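Long-range contact in N2152 (Neocallimastix frontalis, PDB 5U22), which probably hydrolyses rare arabinosyl-containing glycosides as a polyspecific family 39 glycoside hydrolase of rumen anaerobic fungi: residues Pro241-Glu255 against Phe268-Phe282. Numbering follows the deposited sequence.
With BTB (2-[bis-(2-hydroxy-ethyl)-amino]-2-hydroxymethyl-propane-1,3-diol), chain B; EDO (1,2-ethanediol), chain C.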
loop_
_atom_site.group_PDB
_atom_site.type_symbol
_atom_site.label_atom_id
_atom_site.label_comp_id
_atom_site.label_asym_id
_atom_site.label_seq_id
_atom_site.Cartn_x
_atom_site.Cartn_y
_atom_site.Cartn_z
ATOM N N PRO A 241 1.492 -14.371 -0.999
ATOM C CA PRO A 241 1.627 -12.953 -0.631
ATOM C C PRO A 241 0.484 -12.156 -1.230
ATOM O O PRO A 241 0.029 -12.436 -2.342
ATOM C CB PRO A 241 2.963 -12.534 -1.260
ATOM C CG PRO A 241 3.668 -13.807 -1.603
ATOM C CD PRO A 241 2.617 -14.851 -1.816
ATOM N N ILE A 242 0.043 -11.136 -0.492
ATOM C CA ILE A 242 -1.078 -10.291 -0.890
ATOM C C ILE A 242 -0.547 -8.925 -1.299
ATOM O O ILE A 242 0.225 -8.308 -0.558
ATOM C CB ILE A 242 -2.097 -10.137 0.250
ATOM C CG1 ILE A 242 -2.669 -11.495 0.649
ATOM C CG2 ILE A 242 -3.197 -9.153 -0.146
ATOM C CD1 ILE A 242 -3.509 -11.432 1.911
ATOM N N THR A 243 -0.990 -8.435 -2.455
ATOM C CA THR A 243 -0.722 -7.060 -2.849
ATOM C C THR A 243 -2.042 -6.333 -3.084
ATOM O O THR A 243 -2.833 -6.721 -3.950
ATOM C CB THR A 243 0.203 -6.996 -4.075
ATOM O OG1 THR A 243 0.476 -5.629 -4.377
ATOM C CG2 THR A 243 -0.378 -7.662 -5.316
ATOM N N ILE A 244 -2.301 -5.301 -2.279
ATOM C CA ILE A 244 -3.485 -4.472 -2.476
ATOM C C ILE A 244 -3.018 -3.268 -3.271
ATOM O O ILE A 244 -2.681 -2.234 -2.691
ATOM C CB ILE A 244 -4.137 -4.064 -1.140
ATOM C CG1 ILE A 244 -4.458 -5.308 -0.309
ATOM C CG2 ILE A 244 -5.414 -3.247 -1.371
ATOM C CD1 ILE A 244 -5.321 -6.338 -1.045
ATOM N N ASN A 245 -2.957 -3.394 -4.600
ATOM C CA ASN A 245 -2.134 -2.464 -5.355
ATOM C C ASN A 245 -2.905 -1.256 -5.857
ATOM O O ASN A 245 -2.375 -0.497 -6.673
ATOM C CB ASN A 245 -1.374 -3.179 -6.494
ATOM C CG ASN A 245 -2.271 -3.931 -7.459
ATOM O OD1 ASN A 245 -3.470 -3.665 -7.561
ATOM N ND2 ASN A 245 -1.677 -4.861 -8.204
ATOM N N GLU A 246 -4.120 -1.041 -5.345
ATOM C CA GLU A 246 -4.770 0.270 -5.316
ATOM C C GLU A 246 -5.583 0.348 -4.036
ATOM O O GLU A 246 -6.397 -0.541 -3.783
ATOM C CB GLU A 246 -5.694 0.495 -6.522
ATOM C CG GLU A 246 -4.957 0.517 -7.884
ATOM C CD GLU A 246 -5.881 0.881 -9.022
ATOM O OE1 GLU A 246 -6.828 1.644 -8.762
ATOM O OE2 GLU A 246 -5.667 0.401 -10.161
ATOM N N TYR A 247 -5.379 1.395 -3.231
ATOM C CA TYR A 247 -6.215 1.564 -2.045
ATOM C C TYR A 247 -6.503 3.032 -1.772
ATOM O O TYR A 247 -5.638 3.890 -1.953
ATOM C CB TYR A 247 -5.588 0.927 -0.786
ATOM C CG TYR A 247 -4.319 1.550 -0.216
ATOM C CD1 TYR A 247 -3.066 1.019 -0.512
ATOM C CD2 TYR A 247 -4.379 2.607 0.688
ATOM C CE1 TYR A 247 -1.907 1.558 0.032
ATOM C CE2 TYR A 247 -3.232 3.156 1.228
ATOM C CZ TYR A 247 -2.004 2.628 0.908
ATOM O OH TYR A 247 -0.866 3.168 1.456
ATOM N N CYS A 248 -7.721 3.301 -1.301
ATOM C CA CYS A 248 -8.169 4.663 -1.016
ATOM C C CYS A 248 -9.481 4.583 -0.262
ATOM O O CYS A 248 -10.242 3.630 -0.432
ATOM C CB CYS A 248 -8.364 5.459 -2.313
ATOM S SG CYS A 248 -8.664 7.237 -2.121
ATOM N N ASP A 249 -9.731 5.585 0.579
ATOM C CA ASP A 249 -11.062 5.774 1.135
ATOM C C ASP A 249 -12.089 5.855 0.010
ATOM O O ASP A 249 -11.768 6.240 -1.119
ATOM C CB ASP A 249 -11.106 7.061 1.967
ATOM C CG ASP A 249 -12.414 7.219 2.703
ATOM O OD1 ASP A 249 -12.562 6.579 3.761
ATOM O OD2 ASP A 249 -13.305 7.947 2.217
ATOM N N GLU A 250 -13.342 5.500 0.324
ATOM C CA GLU A 250 -14.413 5.609 -0.666
ATOM C C GLU A 250 -14.492 7.007 -1.270
ATOM O O GLU A 250 -14.813 7.155 -2.457
ATOM C CB GLU A 250 -15.762 5.222 -0.040
ATOM C CG GLU A 250 -16.224 6.106 1.141
ATOM C CD GLU A 250 -17.139 5.359 2.109
ATOM O OE1 GLU A 250 -16.669 4.379 2.723
ATOM O OE2 GLU A 250 -18.328 5.737 2.248
ATOM N N ASN A 251 -14.204 8.043 -0.486
ATOM C CA ASN A 251 -14.111 9.407 -1.013
ATOM C C ASN A 251 -12.744 9.596 -1.678
ATOM O O ASN A 251 -11.711 9.619 -0.997
ATOM C CB ASN A 251 -14.322 10.413 0.119
ATOM C CG ASN A 251 -14.345 11.852 -0.368
ATOM O OD1 ASN A 251 -13.965 12.150 -1.500
ATOM N ND2 ASN A 251 -14.795 12.749 0.489
ATOM N N HIS A 252 -12.734 9.750 -3.008
ATOM C CA HIS A 252 -11.472 9.892 -3.740
ATOM C C HIS A 252 -10.637 11.057 -3.225
ATOM O O HIS A 252 -9.411 11.055 -3.365
ATOM C CB HIS A 252 -11.731 10.123 -5.234
ATOM C CG HIS A 252 -12.553 9.061 -5.904
ATOM N ND1 HIS A 252 -12.983 9.180 -7.209
ATOM C CD2 HIS A 252 -13.019 7.869 -5.461
ATOM C CE1 HIS A 252 -13.672 8.103 -7.543
ATOM N NE2 HIS A 252 -13.725 7.301 -6.495
ATOM N N ASP A 253 -11.286 12.090 -2.684
ATOM C CA ASP A 253 -10.556 13.269 -2.239
ATOM C C ASP A 253 -9.684 13.001 -1.016
ATOM O O ASP A 253 -8.856 13.847 -0.668
ATOM C CB ASP A 253 -11.536 14.406 -1.947
ATOM C CG ASP A 253 -12.227 14.910 -3.193
ATOM O OD1 ASP A 253 -11.635 14.796 -4.296
ATOM O OD2 ASP A 253 -13.358 15.434 -3.069
ATOM N N LEU A 254 -9.847 11.855 -0.369
ATOM C CA LEU A 254 -9.030 11.481 0.779
ATOM C C LEU A 254 -7.799 10.671 0.384
ATOM O O LEU A 254 -7.071 10.198 1.270
ATOM C CB LEU A 254 -9.869 10.691 1.790
ATOM C CG LEU A 254 -11.122 11.363 2.376
ATOM C CD1 LEU A 254 -11.451 10.812 3.764
ATOM C CD2 LEU A 254 -11.029 12.885 2.403
ATOM N N GLU A 255 -7.559 10.492 -0.913
ATOM C CA GLU A 255 -6.325 9.870 -1.370
ATOM C C GLU A 255 -5.137 10.618 -0.780
ATOM O O GLU A 255 -5.072 11.849 -0.840
ATOM C CB GLU A 255 -6.266 9.891 -2.906
ATOM C CG GLU A 255 -5.168 9.039 -3.525
ATOM C CD GLU A 255 -5.127 9.172 -5.035
ATOM O OE1 GLU A 255 -4.356 10.028 -5.540
ATOM O OE2 GLU A 255 -5.900 8.451 -5.708
ATOM N N PHE A 268 -3.290 -3.224 6.903
ATOM C CA PHE A 268 -2.340 -3.968 6.072
ATOM C C PHE A 268 -1.238 -4.587 6.920
ATOM O O PHE A 268 -0.860 -5.749 6.714
ATOM C CB PHE A 268 -1.716 -3.060 5.006
ATOM C CG PHE A 268 -2.665 -2.631 3.913
ATOM C CD1 PHE A 268 -4.014 -2.944 3.967
ATOM C CD2 PHE A 268 -2.192 -1.907 2.828
ATOM C CE1 PHE A 268 -4.886 -2.532 2.964
ATOM C CE2 PHE A 268 -3.050 -1.510 1.813
ATOM C CZ PHE A 268 -4.410 -1.818 1.887
ATOM N N GLU A 269 -0.689 -3.821 7.867
ATOM C CA GLU A 269 0.350 -4.376 8.725
ATOM C C GLU A 269 -0.211 -5.474 9.618
ATOM O O GLU A 269 0.441 -6.500 9.835
ATOM C CB GLU A 269 0.990 -3.277 9.567
ATOM C CG GLU A 269 1.794 -2.246 8.762
ATOM C CD GLU A 269 3.152 -2.766 8.287
ATOM O OE1 GLU A 269 3.561 -3.889 8.691
ATOM O OE2 GLU A 269 3.800 -2.040 7.504
ATOM N N ARG A 270 -1.430 -5.288 10.126
ATOM C CA ARG A 270 -2.026 -6.284 11.015
ATOM C C ARG A 270 -2.167 -7.635 10.325
ATOM O O ARG A 270 -1.987 -8.686 10.952
ATOM C CB ARG A 270 -3.385 -5.785 11.504
ATOM C CG ARG A 270 -4.139 -6.741 12.415
ATOM C CD ARG A 270 -5.317 -6.017 13.100
ATOM N NE ARG A 270 -4.882 -4.795 13.790
ATOM C CZ ARG A 270 -5.330 -3.570 13.503
ATOM N NH1 ARG A 270 -6.250 -3.381 12.557
ATOM N NH2 ARG A 270 -4.861 -2.526 14.164
ATOM N N TYR A 271 -2.476 -7.632 9.033
ATOM C CA TYR A 271 -2.703 -8.866 8.292
ATOM C C TYR A 271 -1.510 -9.256 7.428
ATOM O O TYR A 271 -1.623 -10.165 6.596
ATOM C CB TYR A 271 -3.985 -8.745 7.462
ATOM C CG TYR A 271 -5.208 -8.802 8.356
ATOM C CD1 TYR A 271 -5.749 -10.022 8.731
ATOM C CD2 TYR A 271 -5.777 -7.641 8.875
ATOM C CE1 TYR A 271 -6.858 -10.089 9.569
ATOM C CE2 TYR A 271 -6.873 -7.699 9.717
ATOM C CZ TYR A 271 -7.409 -8.924 10.057
ATOM O OH TYR A 271 -8.494 -8.982 10.895
ATOM N N LYS A 272 -0.366 -8.607 7.627
ATOM C CA LYS A 272 0.885 -8.992 6.974
ATOM C C LYS A 272 0.763 -8.937 5.455
ATOM O O LYS A 272 1.282 -9.791 4.730
ATOM C CB LYS A 272 1.352 -10.365 7.451
ATOM C CG LYS A 272 1.587 -10.401 8.967
ATOM C CD LYS A 272 2.158 -11.732 9.436
ATOM C CE LYS A 272 1.300 -12.336 10.529
ATOM N N VAL A 273 0.068 -7.911 4.970
ATOM C CA VAL A 273 0.018 -7.654 3.538
ATOM C C VAL A 273 1.434 -7.447 3.018
ATOM O O VAL A 273 2.262 -6.784 3.654
ATOM C CB VAL A 273 -0.878 -6.437 3.262
ATOM C CG1 VAL A 273 -0.654 -5.899 1.854
ATOM C CG2 VAL A 273 -2.331 -6.832 3.449
ATOM N N ASP A 274 1.724 -8.034 1.858
ATOM C CA ASP A 274 3.070 -7.930 1.313
ATOM C C ASP A 274 3.344 -6.532 0.769
ATOM O O ASP A 274 4.425 -5.969 0.998
ATOM C CB ASP A 274 3.277 -8.983 0.226
ATOM C CG ASP A 274 4.717 -9.105 -0.178
ATOM O OD1 ASP A 274 5.533 -9.522 0.670
ATOM O OD2 ASP A 274 5.030 -8.792 -1.337
ATOM N N SER A 275 2.391 -5.961 0.030
ATOM C CA SER A 275 2.557 -4.618 -0.506
ATOM C C SER A 275 1.195 -3.981 -0.697
ATOM O O SER A 275 0.205 -4.664 -0.956
ATOM C CB SER A 275 3.316 -4.617 -1.842
ATOM O OG SER A 275 2.627 -5.339 -2.857
ATOM N N GLY A 276 1.156 -2.659 -0.558
ATOM C CA GLY A 276 -0.045 -1.904 -0.855
ATOM C C GLY A 276 0.313 -0.634 -1.599
ATOM O O GLY A 276 1.329 -0.009 -1.282
ATOM N N MET A 277 -0.485 -0.250 -2.596
ATOM C CA MET A 277 -0.238 0.953 -3.382
ATOM C C MET A 277 -1.447 1.873 -3.321
ATOM O O MET A 277 -2.578 1.430 -3.527
ATOM C CB MET A 277 0.060 0.620 -4.847
ATOM C CG MET A 277 1.495 0.239 -5.131
ATOM S SD MET A 277 1.725 -1.454 -5.687
ATOM C CE MET A 277 1.345 -2.249 -4.181
ATOM N N ILE A 278 -1.192 3.164 -3.100
ATOM C CA ILE A 278 -2.253 4.151 -3.148
ATOM C C ILE A 278 -2.826 4.245 -4.568
ATOM O O ILE A 278 -2.127 4.012 -5.565
ATOM C CB ILE A 278 -1.707 5.503 -2.657
ATOM C CG1 ILE A 278 -1.206 5.354 -1.216
ATOM C CG2 ILE A 278 -2.768 6.607 -2.717
ATOM C CD1 ILE A 278 -0.406 6.545 -0.756
ATOM N N THR A 279 -4.120 4.563 -4.654
ATOM C CA THR A 279 -4.789 4.782 -5.928
ATOM C C THR A 279 -4.146 5.915 -6.721
ATOM O O THR A 279 -3.303 6.677 -6.229
ATOM C CB THR A 279 -6.269 5.129 -5.716
ATOM O OG1 THR A 279 -6.389 6.107 -4.664
ATOM C CG2 THR A 279 -7.075 3.885 -5.374
ATOM N N TRP A 280 -4.571 6.011 -7.986
ATOM C CA TRP A 280 -4.306 7.159 -8.861
ATOM C C TRP A 280 -5.662 7.627 -9.370
ATOM O O TRP A 280 -6.043 7.346 -10.511
ATOM C CB TRP A 280 -3.376 6.781 -9.998
ATOM C CG TRP A 280 -3.068 7.916 -10.943
ATOM C CD1 TRP A 280 -2.788 9.215 -10.617
ATOM C CD2 TRP A 280 -3.020 7.838 -12.369
ATOM N NE1 TRP A 280 -2.544 9.943 -11.755
ATOM C CE2 TRP A 280 -2.695 9.123 -12.846
ATOM C CE3 TRP A 280 -3.218 6.801 -13.291
ATOM C CZ2 TRP A 280 -2.562 9.399 -14.205
ATOM C CZ3 TRP A 280 -3.078 7.072 -14.635
ATOM C CH2 TRP A 280 -2.752 8.360 -15.083
ATOM N N TRP A 281 -6.410 8.325 -8.514
ATOM C CA TRP A 281 -7.722 8.799 -8.938
ATOM C C TRP A 281 -7.656 10.057 -9.792
ATOM O O TRP A 281 -8.590 10.308 -10.559
ATOM C CB TRP A 281 -8.625 9.079 -7.733
ATOM C CG TRP A 281 -9.308 7.871 -7.191
ATOM C CD1 TRP A 281 -9.180 7.354 -5.936
ATOM C CD2 TRP A 281 -10.224 7.021 -7.885
ATOM N NE1 TRP A 281 -9.972 6.240 -5.800
ATOM C CE2 TRP A 281 -10.624 6.017 -6.984
ATOM C CE3 TRP A 281 -10.766 7.025 -9.176
ATOM C CZ2 TRP A 281 -11.523 5.016 -7.335
ATOM C CZ3 TRP A 281 -11.657 6.037 -9.520
ATOM C CH2 TRP A 281 -12.029 5.042 -8.603
ATOM N N PHE A 282 -6.596 10.851 -9.676
ATOM C CA PHE A 282 -6.533 12.161 -10.322
ATOM C C PHE A 282 -5.590 12.066 -11.514
ATOM O O PHE A 282 -4.406 12.398 -11.440
ATOM C CB PHE A 282 -6.151 13.199 -9.302
ATOM C CG PHE A 282 -7.124 13.234 -8.183
ATOM C CD1 PHE A 282 -8.382 13.770 -8.382
ATOM C CD2 PHE A 282 -6.846 12.599 -6.981
ATOM C CE1 PHE A 282 -9.329 13.743 -7.368
ATOM C CE2 PHE A 282 -7.783 12.573 -5.973
ATOM C CZ PHE A 282 -9.034 13.154 -6.172
HETATM C C1 BTB B . -8.329 1.451 -11.708
HETATM O O1 BTB B . -6.964 1.506 -12.087
HETATM C C2 BTB B . -8.958 2.818 -12.187
HETATM C C3 BTB B . -10.518 2.757 -12.022
HETATM O O3 BTB B . -10.881 1.966 -10.916
HETATM C C4 BTB B . -8.657 2.862 -13.712
HETATM O O4 BTB B . -9.451 3.841 -14.357
HETATM N N BTB B . -8.338 3.972 -11.348
HETATM C C5 BTB B . -8.862 3.965 -9.954
HETATM C C6 BTB B . -7.890 4.691 -9.008
HETATM O O6 BTB B . -6.594 4.135 -9.135
HETATM C C7 BTB B . -8.681 5.342 -11.921
HETATM C C8 BTB B . -7.494 5.889 -12.754
HETATM O O8 BTB B . -6.300 5.402 -12.259
HETATM C C1 EDO C . -11.732 12.079 -9.526
HETATM O O1 EDO C . -12.028 11.693 -8.178
HETATM C C2 EDO C . -11.757 10.839 -10.410
HETATM O O2 EDO C . -13.039 10.205 -10.285
HETATM O O HOH W 1 1.013 -11.116 2.306
HETATM O O HOH W 2 -11.703 5.170 -3.582
HETATM O O HOH W 3 -4.191 10.632 -8.101
#
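A beta-alpha-beta unit of the TIM barrel joins strand 242-247 to strand 275-278 through helix 258-270, and it illustrates how parallel strands carry a ligand pocket at their C-terminal ends. Ile-244 N donates to Ser-275 O and Met-277 N to Ile-244 O; the register then slips by one residue at a beta bulge before Tyr-247 pairs with Ile-278. From helix 258-270, Phe-268 turns its edge to the face of Tyr-247 in a T-shaped pair, planes at 81°, while Ile-278 CA covers the opposite face. Beyond the strands, the His-252 ring lies almost flat on the six-membered ring of Trp-281, centroids 3.5 Å apart and planes at 9°. The other face of that indole receives BTB, with C6 3.5 Å from Trp-281 CD2. Glu-246 OE1 accepts from BTB O6 at 2.5 Å, and OE2, salt-bridged to Arg-68, accepts from BTB O1. Were Trp-281 an alanine, His-252 would probably lose its stacking partner and BTB the indole face beneath C6, opening a gap between them. Glu-255 CG, anti to the backbone N (chi1 -169°), sends the extended chain toward residues 279-281, where OE2 accepts from Trp-281 N on the syn lone pair and from Thr-279 OG1, 2.6 Å away, on the anti side, tilted out of the carboxylate plane.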